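Long-range contacts in catalytic domain of the nuclear inclusion protein A (nia) (Tobacco etch virus, PDB 1LVM), which probably cleaves the viral polyprotein as a chymotrypsin-type cysteine protease of peptidase family C4, and is captured here with a peptide product bound: residues R17-I22 against V164-G169; I50-L55 against I174-N179. The protein carries 1 engineered substitution. All blocks are in the same frame, centred on the assembly; numbering follows the deposited sequence.

In the fold
The chain enters along the outside of the second barrel at 17-22, turns through helix 20-23 and then builds the first barrel, which includes strand 48-51, running into the 3-10 turn of 50-55. Strand 162-165 and the turn after it bring the chain back to 17-22, closing contact 1 over 141 intervening residues. Strand 171-179 follows at once and meets 50-55 in contact 2, across the interface of the two barrels. The four segments alternate, so the two closures cross rather than nest. Their centres are 20 Å apart and they do not touch. Contact 1 ties the N-terminal arm to the second barrel; contact 2 joins the barrels to each other.

Contact 1: residues R17-I22 against V164-G169; sequences RDYNPI and VSTRDG
Thr166 O is gripped twice. Arg17 NH2 donates to Thr166 O over 3.0 Å, with an N-H...O angle of 151°, and comes in from above the carbonyl plane, 50° out of it. A water donates to the same Thr166 O at 2.7 Å and accepts from Arg17 NE at 2.9 Å, so bond and water together close a small ring that fixes the rotation of the guanidinium. One face of that group lies over the peptide link between Asp168 and Gly169: Gly169 N sits under its centre, 3.4 Å from Arg17 CZ. The arginine gets there with CG anti to the backbone N (chi1 -178°) and a bend further out along the chain. The surface it rests on is a five-residue turn closed by Gly169 N donating to Ser165 O at 2.9 Å; the Asp168 carboxylate is engaged elsewhere, in a salt bridge with Arg109.

Next to the arginine the contact turns apolar. Ile22 CD1 and Val164 CG1 meet tip to tip at 3.7 Å. Val164 CG1 also lies at the edge of the Tyr19 ring, 3.9 Å from Tyr19 CE1, while the ring hydroxyl ends beside the methyl of Thr166. Tyr19 packs further on Cys118 and Val120 of strand 116-123, so the tyrosine is held against the barrel wall. Before that, Asp18 OD1 accepts from Asn20 N and caps the short helix 20-23. The whole is the N-terminal arm of a chymotrypsin-type protease lying across its second beta-barrel before the first barrel begins.

Contact 2: residues I50-L55 against I174-N179; sequences ITNKHL and IHSASN
The side chains of Asn52 and Ile174 lie alongside each other, pointing opposite ways, where the two barrels of the chymotrypsin-type fold face one another. His54, Asp89 and Cys159 stand where this family carries its catalytic triad; His54 belongs to the contact, and Asp89 is bonded by residues from both of its segments.

The polar part centres on the Asn52 amide. With CG beside the backbone N (chi1 -58°), its ND2 is brought over to the second barrel, where Asn52 ND2 donates to His175 O at 3.2 Å. The bond is nearly straight, 170° at the hydrogen, and the acceptor lies in the amide plane. Asn52 ND2 and Ser176 OG both bond Asp89 OD2, His54 N bonds the other oxygen of that carboxylate, and Ser176 OG has a further partner in Thr188. So Asn52 and Ser176, one from each barrel, together with His54 N, probably set how the Asp89 carboxylate is turned.

An aromatic side chain of the bound peptide stacks on the His54 ring, and His175 NE2 bonds a polar side chain of it. Ser176 and Ala177 both face Tyr186 in a classic beta bulge, and from Ala177 on the strand pairs antiparallel with the peptide, so the second barrel's sheet runs on into the ligand.

The apolar part is Ile174 alone. Its CG1 branch sits between the backbone N and the carbonyl carbon (chi1 61°), which sends the terminal methyl across to the first barrel. There it meets mainly the Thr51-Asn52 peptide link, with the Asn52 amide alongside: Ile174 CD1 rests 3.8 Å from Asn52 N and 3.6 Å from both Thr51 C and Thr51 O.

Contact 1: residues R17-I22 against V164-G169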
# COMPACT_ATOMS: atom_id res chain seq x y z
N ARG A 17 -5.34 14.06 -14.46
CA ARG A 17 -4.66 14.30 -13.17
C ARG A 17 -3.23 13.74 -13.32
O ARG A 17 -3.02 12.72 -14.00
CB ARG A 17 -5.33 13.55 -12.04
CG ARG A 17 -4.65 13.85 -10.71
CD ARG A 17 -5.41 13.26 -9.48
NE ARG A 17 -6.76 13.77 -9.31
CZ ARG A 17 -7.10 14.90 -8.68
NH1 ARG A 17 -6.19 15.66 -8.13
NH2 ARG A 17 -8.37 15.28 -8.63
N ASP A 18 -2.26 14.38 -12.68
CA ASP A 18 -0.89 13.91 -12.78
C ASP A 18 -0.68 12.96 -11.59
O ASP A 18 -0.64 13.42 -10.46
CB ASP A 18 0.09 15.09 -12.65
CG ASP A 18 1.49 14.70 -12.98
OD1 ASP A 18 1.78 13.48 -13.03
OD2 ASP A 18 2.32 15.62 -13.21
N TYR A 19 -0.50 11.66 -11.85
CA TYR A 19 -0.34 10.69 -10.77
C TYR A 19 1.13 10.42 -10.57
O TYR A 19 1.51 9.59 -9.75
CB TYR A 19 -1.09 9.37 -11.12
CG TYR A 19 -2.57 9.51 -11.08
CD1 TYR A 19 -3.26 9.50 -9.87
CD2 TYR A 19 -3.33 9.74 -12.28
CE1 TYR A 19 -4.64 9.68 -9.84
CE2 TYR A 19 -4.73 9.94 -12.20
CZ TYR A 19 -5.35 9.90 -11.03
OH TYR A 19 -6.73 10.10 -10.94
N ASN A 20 1.99 11.09 -11.34
CA ASN A 20 3.43 10.82 -11.20
C ASN A 20 3.99 11.17 -9.83
O ASN A 20 4.91 10.49 -9.38
CB ASN A 20 4.17 11.52 -12.33
CG ASN A 20 3.80 10.88 -13.67
OD1 ASN A 20 4.23 9.75 -14.01
ND2 ASN A 20 2.96 11.59 -14.44
N PRO A 21 3.42 12.19 -9.14
CA PRO A 21 3.97 12.50 -7.81
C PRO A 21 3.72 11.32 -6.87
O PRO A 21 4.48 11.08 -5.94
CB PRO A 21 3.21 13.74 -7.40
CG PRO A 21 3.00 14.48 -8.75
CD PRO A 21 2.60 13.32 -9.64
N ILE A 22 2.62 10.61 -7.07
CA ILE A 22 2.37 9.43 -6.25
C ILE A 22 3.21 8.26 -6.74
O ILE A 22 3.93 7.58 -5.96
CB ILE A 22 0.86 9.03 -6.27
CG1 ILE A 22 0.06 10.00 -5.45
CG2 ILE A 22 0.71 7.61 -5.69
CD1 ILE A 22 -1.48 9.85 -5.63
N VAL A 164 -6.34 5.68 -5.09
CA VAL A 164 -6.36 7.14 -5.12
C VAL A 164 -7.73 7.67 -5.58
O VAL A 164 -8.31 7.15 -6.54
CB VAL A 164 -5.27 7.66 -6.16
CG1 VAL A 164 -5.12 9.18 -6.04
CG2 VAL A 164 -3.89 6.99 -5.90
N SER A 165 -8.22 8.67 -4.86
CA SER A 165 -9.50 9.33 -5.15
C SER A 165 -9.35 10.14 -6.45
O SER A 165 -8.40 10.94 -6.58
CB SER A 165 -9.80 10.33 -4.04
OG SER A 165 -10.92 11.17 -4.44
N THR A 166 -10.25 9.98 -7.40
CA THR A 166 -10.11 10.77 -8.63
C THR A 166 -10.66 12.15 -8.29
O THR A 166 -10.42 13.12 -9.00
CB THR A 166 -10.90 10.13 -9.85
OG1 THR A 166 -12.29 10.09 -9.50
CG2 THR A 166 -10.42 8.69 -10.12
N ARG A 167 -11.37 12.27 -7.17
CA ARG A 167 -11.92 13.58 -6.80
C ARG A 167 -10.87 14.56 -6.33
O ARG A 167 -10.91 15.70 -6.75
CB ARG A 167 -12.96 13.49 -5.69
CG ARG A 167 -13.75 14.82 -5.57
CD ARG A 167 -14.80 14.73 -4.46
NE ARG A 167 -14.22 14.28 -3.21
CZ ARG A 167 -13.52 15.05 -2.37
NH1 ARG A 167 -13.31 16.35 -2.61
NH2 ARG A 167 -13.00 14.51 -1.28
N ASP A 168 -9.92 14.14 -5.48
CA ASP A 168 -8.97 15.10 -4.98
C ASP A 168 -7.54 14.61 -5.03
O ASP A 168 -6.63 15.31 -4.58
CB ASP A 168 -9.39 15.53 -3.54
CG ASP A 168 -9.37 14.36 -2.55
OD1 ASP A 168 -8.97 13.25 -2.95
OD2 ASP A 168 -9.79 14.57 -1.39
N GLY A 169 -7.32 13.42 -5.61
CA GLY A 169 -5.94 12.91 -5.73
C GLY A 169 -5.33 12.42 -4.41
O GLY A 169 -4.14 12.12 -4.35
O HOH W 1 -8.84 13.02 -11.17

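Contact 2: residues I50-L55 against I174-N179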
# COMPACT_ATOMS: atom_id res chain seq x y z
N ILE A 50 5.28 3.15 3.67
CA ILE A 50 3.96 2.69 4.19
C ILE A 50 3.66 1.47 3.36
O ILE A 50 3.72 1.55 2.13
CB ILE A 50 2.85 3.76 3.93
CG1 ILE A 50 3.15 5.02 4.74
CG2 ILE A 50 1.44 3.18 4.39
CD1 ILE A 50 2.65 6.26 4.13
N THR A 51 3.36 0.35 4.01
CA THR A 51 3.13 -0.88 3.25
C THR A 51 2.23 -1.84 4.03
O THR A 51 1.66 -1.46 5.10
CB THR A 51 4.46 -1.54 2.82
OG1 THR A 51 4.19 -2.62 1.92
CG2 THR A 51 5.28 -2.11 4.07
N ASN A 52 2.07 -3.04 3.51
CA ASN A 52 1.18 -4.01 4.20
C ASN A 52 1.86 -4.64 5.41
O ASN A 52 3.03 -5.00 5.34
CB ASN A 52 0.83 -5.16 3.24
CG ASN A 52 0.18 -4.67 1.97
OD1 ASN A 52 0.87 -4.24 1.02
ND2 ASN A 52 -1.15 -4.71 1.94
N LYS A 53 1.13 -4.82 6.50
CA LYS A 53 1.67 -5.46 7.66
C LYS A 53 2.06 -6.92 7.28
O LYS A 53 3.04 -7.44 7.83
CB LYS A 53 0.57 -5.47 8.76
CG LYS A 53 1.05 -5.72 10.17
CD LYS A 53 -0.12 -5.75 11.17
CE LYS A 53 -0.54 -4.34 11.62
NZ LYS A 53 -1.78 -4.44 12.47
N HIS A 54 1.36 -7.57 6.35
CA HIS A 54 1.71 -8.96 6.07
C HIS A 54 3.05 -9.14 5.39
O HIS A 54 3.50 -10.24 5.20
CB HIS A 54 0.59 -9.73 5.34
CG HIS A 54 0.45 -9.38 3.91
ND1 HIS A 54 -0.43 -8.43 3.48
CD2 HIS A 54 1.10 -9.85 2.80
CE1 HIS A 54 -0.32 -8.33 2.17
NE2 HIS A 54 0.60 -9.18 1.72
N LEU A 55 3.68 -8.05 5.02
CA LEU A 55 5.05 -8.15 4.48
C LEU A 55 5.91 -8.85 5.57
O LEU A 55 6.93 -9.50 5.28
CB LEU A 55 5.60 -6.71 4.29
CG LEU A 55 7.07 -6.63 3.83
CD1 LEU A 55 7.28 -7.43 2.53
CD2 LEU A 55 7.44 -5.16 3.59
N ILE A 174 -4.51 1.06 0.66
CA ILE A 174 -3.57 0.28 -0.11
C ILE A 174 -4.15 -1.08 -0.44
O ILE A 174 -4.82 -1.67 0.37
CB ILE A 174 -2.19 0.08 0.65
CG1 ILE A 174 -2.41 -0.68 1.99
CG2 ILE A 174 -1.56 1.49 0.96
CD1 ILE A 174 -0.98 -0.88 2.68
N HIS A 175 -3.85 -1.59 -1.62
CA HIS A 175 -4.44 -2.88 -1.99
C HIS A 175 -3.97 -3.99 -1.03
O HIS A 175 -2.78 -4.07 -0.71
CB HIS A 175 -4.06 -3.27 -3.40
CG HIS A 175 -4.64 -4.59 -3.82
ND1 HIS A 175 -6.00 -4.82 -3.80
CD2 HIS A 175 -4.06 -5.76 -4.14
CE1 HIS A 175 -6.23 -6.09 -4.09
NE2 HIS A 175 -5.07 -6.68 -4.30
N SER A 176 -4.87 -4.88 -0.61
CA SER A 176 -4.47 -5.97 0.31
C SER A 176 -4.86 -7.37 -0.09
O SER A 176 -4.05 -8.32 -0.07
CB SER A 176 -5.07 -5.78 1.73
OG SER A 176 -4.41 -4.80 2.47
N ALA A 177 -6.10 -7.52 -0.54
CA ALA A 177 -6.52 -8.93 -0.70
C ALA A 177 -7.67 -9.15 -1.66
O ALA A 177 -8.27 -8.21 -2.14
CB ALA A 177 -6.94 -9.45 0.73
N SER A 178 -7.96 -10.42 -1.92
CA SER A 178 -9.08 -10.78 -2.76
C SER A 178 -9.77 -12.02 -2.18
O SER A 178 -9.19 -12.68 -1.29
CB SER A 178 -8.58 -11.07 -4.18
OG SER A 178 -9.68 -11.31 -5.02
N ASN A 179 -11.00 -12.30 -2.64
CA ASN A 179 -11.68 -13.55 -2.24
C ASN A 179 -11.05 -14.65 -3.08
O ASN A 179 -10.28 -14.37 -4.02
CB ASN A 179 -13.19 -13.52 -2.45
CG ASN A 179 -13.61 -13.16 -3.88
OD1 ASN A 179 -12.80 -13.03 -4.80
ND2 ASN A 179 -14.91 -13.02 -4.06